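Local coordinates for m3DLH protein (PDB 7JKA) that probably hydrolyses dienelactone-like esters as an alpha/beta-hydrolase of the dienelactone hydrolase family, and is also linked to phosphotriesterase activity, at residues 49-54 and 88-93; 167-172 and 194-199. All coordinates share one frame; numbering follows the deposited sequence. Where two conformers were deposited one is given.

Contact 1: residues 49-54 and 88-93; sequences PEAFGL and EQLRPR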
loop_
_atom_site.group_PDB
_atom_site.type_symbol
_atom_site.label_atom_id
_atom_site.label_comp_id
_atom_site.label_asym_id
_atom_site.label_seq_id
_atom_site.Cartn_x
_atom_site.Cartn_y
_atom_site.Cartn_z
ATOM N N PRO A 49 0.706 1.830 5.282
ATOM C CA PRO A 49 -0.470 2.066 6.120
ATOM C C PRO A 49 -1.234 3.309 5.675
ATOM O O PRO A 49 -0.807 4.071 4.807
ATOM C CB PRO A 49 0.158 2.303 7.503
ATOM C CG PRO A 49 1.443 3.083 7.139
ATOM C CD PRO A 49 1.944 2.341 5.909
ATOM N N GLU A 50 -2.392 3.527 6.312
ATOM C CA GLU A 50 -3.050 4.826 6.227
ATOM C C GLU A 50 -2.116 5.943 6.698
ATOM O O GLU A 50 -1.078 5.652 7.310
ATOM C CB GLU A 50 -4.341 4.813 7.046
ATOM C CG GLU A 50 -5.434 3.931 6.438
ATOM C CD GLU A 50 -6.792 4.235 7.042
ATOM O OE1 GLU A 50 -6.902 4.279 8.281
ATOM O OE2 GLU A 50 -7.759 4.447 6.288
ATOM N N ALA A 51 -2.449 7.209 6.401
ATOM C CA ALA A 51 -1.519 8.307 6.672
ATOM C C ALA A 51 -1.284 8.537 8.153
ATOM O O ALA A 51 -0.336 9.253 8.503
ATOM C CB ALA A 51 -2.001 9.611 6.027
ATOM N N PHE A 52 -2.101 7.946 9.036
ATOM C CA PHE A 52 -1.763 7.954 10.456
ATOM C C PHE A 52 -0.350 7.430 10.694
ATOM O O PHE A 52 0.326 7.880 11.619
ATOM C CB PHE A 52 -2.744 7.093 11.248
ATOM C CG PHE A 52 -4.172 7.474 11.056
ATOM C CD1 PHE A 52 -4.650 8.665 11.557
ATOM C CD2 PHE A 52 -5.037 6.620 10.388
ATOM C CE1 PHE A 52 -5.981 9.023 11.385
ATOM C CE2 PHE A 52 -6.361 6.965 10.210
ATOM C CZ PHE A 52 -6.834 8.169 10.711
ATOM N N GLY A 53 0.095 6.474 9.893
ATOM C CA GLY A 53 1.372 5.807 10.053
ATOM C C GLY A 53 1.206 4.338 10.385
ATOM O O GLY A 53 0.105 3.782 10.365
ATOM N N LEU A 54 2.329 3.704 10.706
ATOM C CA LEU A 54 2.331 2.270 10.977
ATOM C C LEU A 54 1.524 1.999 12.240
ATOM O O LEU A 54 1.979 2.264 13.354
ATOM C CB LEU A 54 3.768 1.774 11.103
ATOM C CG LEU A 54 3.946 0.304 11.473
ATOM C CD1 LEU A 54 2.978 -0.533 10.673
ATOM C CD2 LEU A 54 5.383 -0.115 11.204
ATOM N N GLU A 88 -5.390 17.260 12.801
ATOM C CA GLU A 88 -4.856 18.482 12.208
ATOM C C GLU A 88 -3.471 18.282 11.607
ATOM O O GLU A 88 -3.055 19.085 10.768
ATOM C CB GLU A 88 -4.789 19.609 13.245
ATOM C CG GLU A 88 -6.142 20.059 13.787
ATOM C CD GLU A 88 -7.004 20.749 12.741
ATOM O OE1 GLU A 88 -6.444 21.382 11.819
ATOM O OE2 GLU A 88 -8.246 20.658 12.847
ATOM N N GLN A 89 -2.740 17.247 12.025
ATOM C CA GLN A 89 -1.411 17.007 11.487
ATOM C C GLN A 89 -1.425 16.133 10.242
ATOM O O GLN A 89 -0.401 16.037 9.567
ATOM C CB GLN A 89 -0.514 16.366 12.555
ATOM C CG GLN A 89 -0.183 17.289 13.719
ATOM C CD GLN A 89 0.509 16.565 14.859
ATOM O OE1 GLN A 89 1.059 15.474 14.675
ATOM N NE2 GLN A 89 0.476 17.161 16.049
ATOM N N LEU A 90 -2.556 15.511 9.907
ATOM C CA LEU A 90 -2.572 14.560 8.797
ATOM C C LEU A 90 -2.348 15.262 7.468
ATOM O O LEU A 90 -1.439 14.907 6.708
ATOM C CB LEU A 90 -3.904 13.808 8.769
ATOM C CG LEU A 90 -4.089 12.595 9.667
ATOM C CD1 LEU A 90 -5.490 12.037 9.468
ATOM C CD2 LEU A 90 -3.051 11.546 9.337
ATOM N N ARG A 91 -3.196 16.249 7.166
ATOM C CA ARG A 91 -3.126 16.947 5.884
ATOM C C ARG A 91 -1.786 17.647 5.672
ATOM O O ARG A 91 -1.222 17.523 4.574
ATOM C CB ARG A 91 -4.316 17.911 5.771
ATOM C CG ARG A 91 -4.262 18.830 4.568
ATOM C CD ARG A 91 -5.249 19.992 4.692
ATOM N NE ARG A 91 -5.065 20.754 5.928
ATOM C CZ ARG A 91 -4.044 21.574 6.164
ATOM N NH1 ARG A 91 -3.969 22.224 7.319
ATOM N NH2 ARG A 91 -3.091 21.742 5.256
ATOM N N PRO A 92 -1.218 18.373 6.640
ATOM C CA PRO A 92 0.119 18.950 6.391
ATOM C C PRO A 92 1.167 17.918 6.014
ATOM O O PRO A 92 2.010 18.184 5.145
ATOM C CB PRO A 92 0.444 19.645 7.722
ATOM C CG PRO A 92 -0.907 20.039 8.247
ATOM C CD PRO A 92 -1.816 18.905 7.877
ATOM N N ARG A 93 1.144 16.742 6.649
ATOM C CA ARG A 93 2.104 15.698 6.308
ATOM C C ARG A 93 1.863 15.189 4.896
ATOM O O ARG A 93 2.798 15.100 4.100
ATOM C CB ARG A 93 2.015 14.560 7.326
ATOM C CG ARG A 93 2.879 13.340 7.000
ATOM C CD ARG A 93 4.363 13.672 7.045
ATOM N NE ARG A 93 5.208 12.497 6.794
ATOM C CZ ARG A 93 6.432 12.567 6.262
ATOM N NH1 ARG A 93 7.139 11.455 6.061
ATOM N NH2 ARG A 93 6.936 13.730 5.898
#
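Leu90 meets Ala51 and Phe52 with its two methyl groups, one for each residue in the main. The setting is the alpha/beta-hydrolase fold: residues 49-54 form the loop leaving strand 42-48 at its C-terminal end, and Leu90 belongs to helix 90-98. The leucine's CG stands beside its own backbone N, anti to the carbonyl carbon (chi1 -83°), which leaves both methyls directed at the loop. Branch CD1 reaches the outer part of the phenylalanine ring, 3.6 Å from Phe52 CE1, at an oblique approach. Branch CD2 settles on the alanine, 4.0 Å from Ala51 CB and 3.7 Å from Ala51 O. That carbonyl oxygen is not left bare against the methyl: it accepts a hydrogen bond from His78 NE2. Phe52 points its CB away from the helix; with CG anti to the carbonyl carbon (chi1 -55°), the ring nevertheless swings back toward Leu90, and it also meets the ring of His223.

The loop is tightly turned. Gly53 N bonds to Glu50 O at 3.0 Å, and Gly53 takes backbone angles that call for glycine. Glu50 touches Cys132, the central residue of what is probably the nucleophile elbow, in an arrangement consistent with dienelactone hydrolases, where a loop glutamate lies beside the nucleophilic cysteine. Of the Glu50 carboxylate, OE2 bonds to Ser214 OG, while OE1 lies in the plane of the Phe52 ring at its edge, 3.3 Å from Phe52 CE2.

Contact 2: residues 167-172 and 194-199; sequences GRIRGR and GEWRRD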
loop_
_atom_site.group_PDB
_atom_site.type_symbol
_atom_site.label_atom_id
_atom_site.label_comp_id
_atom_site.label_asym_id
_atom_site.label_seq_id
_atom_site.Cartn_x
_atom_site.Cartn_y
_atom_site.Cartn_z
ATOM N N GLY A 167 5.309 5.131 -18.688
ATOM C CA GLY A 167 5.875 3.832 -18.982
ATOM C C GLY A 167 6.709 3.195 -17.891
ATOM O O GLY A 167 7.274 2.121 -18.125
ATOM N N ARG A 168 6.802 3.795 -16.706
ATOM C CA ARG A 168 7.683 3.240 -15.687
ATOM C C ARG A 168 6.994 2.258 -14.745
ATOM O O ARG A 168 7.677 1.623 -13.934
ATOM C CB ARG A 168 8.337 4.369 -14.873
ATOM C CG ARG A 168 9.359 5.195 -15.661
ATOM C CD ARG A 168 10.646 4.407 -15.930
ATOM N NE ARG A 168 11.664 5.196 -16.624
ATOM C CZ ARG A 168 12.712 4.685 -17.270
ATOM N NH1 ARG A 168 12.895 3.371 -17.333
ATOM N NH2 ARG A 168 13.566 5.493 -17.874
ATOM N N ILE A 169 5.673 2.086 -14.823
ATOM C CA ILE A 169 5.019 1.085 -13.993
ATOM C C ILE A 169 5.290 -0.288 -14.595
ATOM O O ILE A 169 5.006 -0.540 -15.773
ATOM C CB ILE A 169 3.516 1.342 -13.861
ATOM C CG1 ILE A 169 3.294 2.611 -13.033
ATOM C CG2 ILE A 169 2.864 0.159 -13.183
ATOM C CD1 ILE A 169 1.848 3.089 -13.036
ATOM N N ARG A 170 5.874 -1.163 -13.799
ATOM C CA ARG A 170 6.305 -2.453 -14.301
ATOM C C ARG A 170 5.423 -3.603 -13.849
ATOM O O ARG A 170 5.508 -4.687 -14.435
ATOM C CB ARG A 170 7.746 -2.707 -13.879
ATOM C CG ARG A 170 8.625 -1.595 -14.411
ATOM C CD ARG A 170 9.929 -1.543 -13.709
ATOM N NE ARG A 170 10.582 -2.835 -13.801
ATOM C CZ ARG A 170 11.787 -3.060 -13.300
ATOM N NH1 ARG A 170 12.340 -4.258 -13.407
ATOM N NH2 ARG A 170 12.433 -2.071 -12.701
ATOM N N GLY A 171 4.562 -3.392 -12.854
ATOM C CA GLY A 171 3.738 -4.445 -12.313
ATOM C C GLY A 171 2.290 -4.359 -12.764
ATOM O O GLY A 171 1.874 -3.439 -13.462
ATOM N N ARG A 172 1.528 -5.363 -12.340
ATOM C CA ARG A 172 0.090 -5.357 -12.570
ATOM C C ARG A 172 -0.583 -4.556 -11.467
ATOM O O ARG A 172 -0.238 -4.702 -10.288
ATOM C CB ARG A 172 -0.436 -6.793 -12.591
ATOM C CG ARG A 172 0.404 -7.640 -13.549
ATOM C CD ARG A 172 0.001 -9.088 -13.621
ATOM N NE ARG A 172 1.096 -9.830 -14.240
ATOM C CZ ARG A 172 1.007 -11.067 -14.700
ATOM N NH1 ARG A 172 -0.143 -11.728 -14.625
ATOM N NH2 ARG A 172 2.077 -11.639 -15.236
ATOM N N GLY A 194 -6.312 7.311 -17.612
ATOM C CA GLY A 194 -5.743 7.770 -18.869
ATOM C C GLY A 194 -4.256 7.492 -18.981
ATOM O O GLY A 194 -3.763 7.142 -20.058
ATOM N N GLU A 195 -3.520 7.654 -17.873
ATOM C CA GLU A 195 -2.100 7.304 -17.847
ATOM C C GLU A 195 -1.906 5.833 -18.152
ATOM O O GLU A 195 -1.071 5.453 -18.984
ATOM C CB GLU A 195 -1.501 7.632 -16.473
ATOM C CG GLU A 195 -1.589 9.091 -16.090
ATOM C CD GLU A 195 -1.341 9.344 -14.627
ATOM O OE1 GLU A 195 -1.062 8.376 -13.877
ATOM O OE2 GLU A 195 -1.452 10.514 -14.221
ATOM N N TRP A 196 -2.693 4.988 -17.491
ATOM C CA TRP A 196 -2.496 3.557 -17.617
ATOM C C TRP A 196 -2.959 3.049 -18.979
ATOM O O TRP A 196 -2.363 2.107 -19.506
ATOM C CB TRP A 196 -3.217 2.847 -16.466
ATOM C CG TRP A 196 -2.676 3.296 -15.122
ATOM C CD1 TRP A 196 -1.470 3.920 -14.880
ATOM C CD2 TRP A 196 -3.329 3.175 -13.848
ATOM N NE1 TRP A 196 -1.345 4.182 -13.534
ATOM C CE2 TRP A 196 -2.462 3.731 -12.878
ATOM C CE3 TRP A 196 -4.566 2.645 -13.438
ATOM C CZ2 TRP A 196 -2.796 3.784 -11.521
ATOM C CZ3 TRP A 196 -4.894 2.677 -12.093
ATOM C CH2 TRP A 196 -4.004 3.230 -11.144
ATOM N N ARG A 197 -3.998 3.666 -19.570
ATOM C CA ARG A 197 -4.395 3.330 -20.939
ATOM C C ARG A 197 -3.301 3.720 -21.922
ATOM O O ARG A 197 -2.952 2.947 -22.820
ATOM C CB ARG A 197 -5.707 4.032 -21.299
ATOM C CG ARG A 197 -6.933 3.475 -20.579
ATOM C CD ARG A 197 -8.229 4.143 -21.041
ATOM N NE ARG A 197 -8.513 3.839 -22.436
ATOM C CZ ARG A 197 -9.669 4.098 -23.040
ATOM N NH1 ARG A 197 -10.655 4.671 -22.362
ATOM N NH2 ARG A 197 -9.838 3.784 -24.320
ATOM N N ARG A 198 -2.760 4.929 -21.770
ATOM C CA ARG A 198 -1.704 5.395 -22.664
ATOM C C ARG A 198 -0.512 4.449 -22.661
ATOM O O ARG A 198 0.048 4.133 -23.719
ATOM C CB ARG A 198 -1.263 6.792 -22.245
ATOM C CG ARG A 198 -0.078 7.339 -23.039
ATOM C CD ARG A 198 0.554 8.492 -22.274
ATOM N NE ARG A 198 1.141 8.026 -21.024
ATOM C CZ ARG A 198 1.268 8.765 -19.923
ATOM N NH1 ARG A 198 1.801 8.232 -18.847
ATOM N NH2 ARG A 198 0.842 10.020 -19.895
ATOM N N ASP A 199 -0.101 3.988 -21.478
ATOM C CA ASP A 199 1.114 3.203 -21.368
ATOM C C ASP A 199 0.854 1.710 -21.433
ATOM O O ASP A 199 1.789 0.921 -21.274
ATOM C CB ASP A 199 1.841 3.549 -20.064
ATOM C CG ASP A 199 2.270 5.008 -20.018
ATOM O OD1 ASP A 199 2.405 5.624 -21.099
ATOM O OD2 ASP A 199 2.433 5.526 -18.896
#
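Asp199 OD2 is gripped by two donors arriving from opposite faces of its carboxylate. Gly167 N binds it at 2.9 Å, standing almost directly above the carboxylate plane (81° out of it), while Arg198 NH1 comes in on the syn side at 2.8 Å with a nearly straight N-H line (173°). The same arginine completes a side-on salt bridge through Arg198 NE, 2.7 Å from Asp199 OD1, so two guanidinium nitrogens fix the carboxylate's rotation and present OD2 to the glycine. Arg198 NH2 makes a further salt bridge to Glu161 OE2. Replacing Asp199 with an alanine would probably leave Gly167 N without this acceptor and strip the Arg198 guanidinium of the carboxylate that pairs with two of its nitrogens, with the bridge to Glu161 remaining.

Beside this polar grip lies an apolar one. Ile169 extends CD1 anti to its CA (chi2 170°), carrying the methyl obliquely up to the pyrrole part of the indole, 3.4 Å from Trp196 NE1 and 3.9 Å from Trp196 CD1.

The contact thus joins the loop leading into strand 172-178 to the C-terminal end of helix 186-198. That helix packs on the sheet through Trp196, against Val173 and Val175 of the strand; the indole also meets Leu139 of helix 133-143, whose Ala142 receives Ile169.

Contacts 1 and 2 lie at opposite ends of the parallel strands of one alpha/beta-hydrolase sheet. The loop of contact 1 leaves the C-terminal end of strand 42-48, whereas contact 2 lies where strand 172-178 begins. Their centres are 27 Å apart and their nearest atoms about 16 Å apart, so they do not touch. Helix 133-143 relates them: it follows Cys132, the probable nucleophile near contact 1, and its later residues Leu139 and Ala142 pack against contact 2. Contact 1 therefore borders the presumed active site, while contact 2 belongs to the distant scaffold.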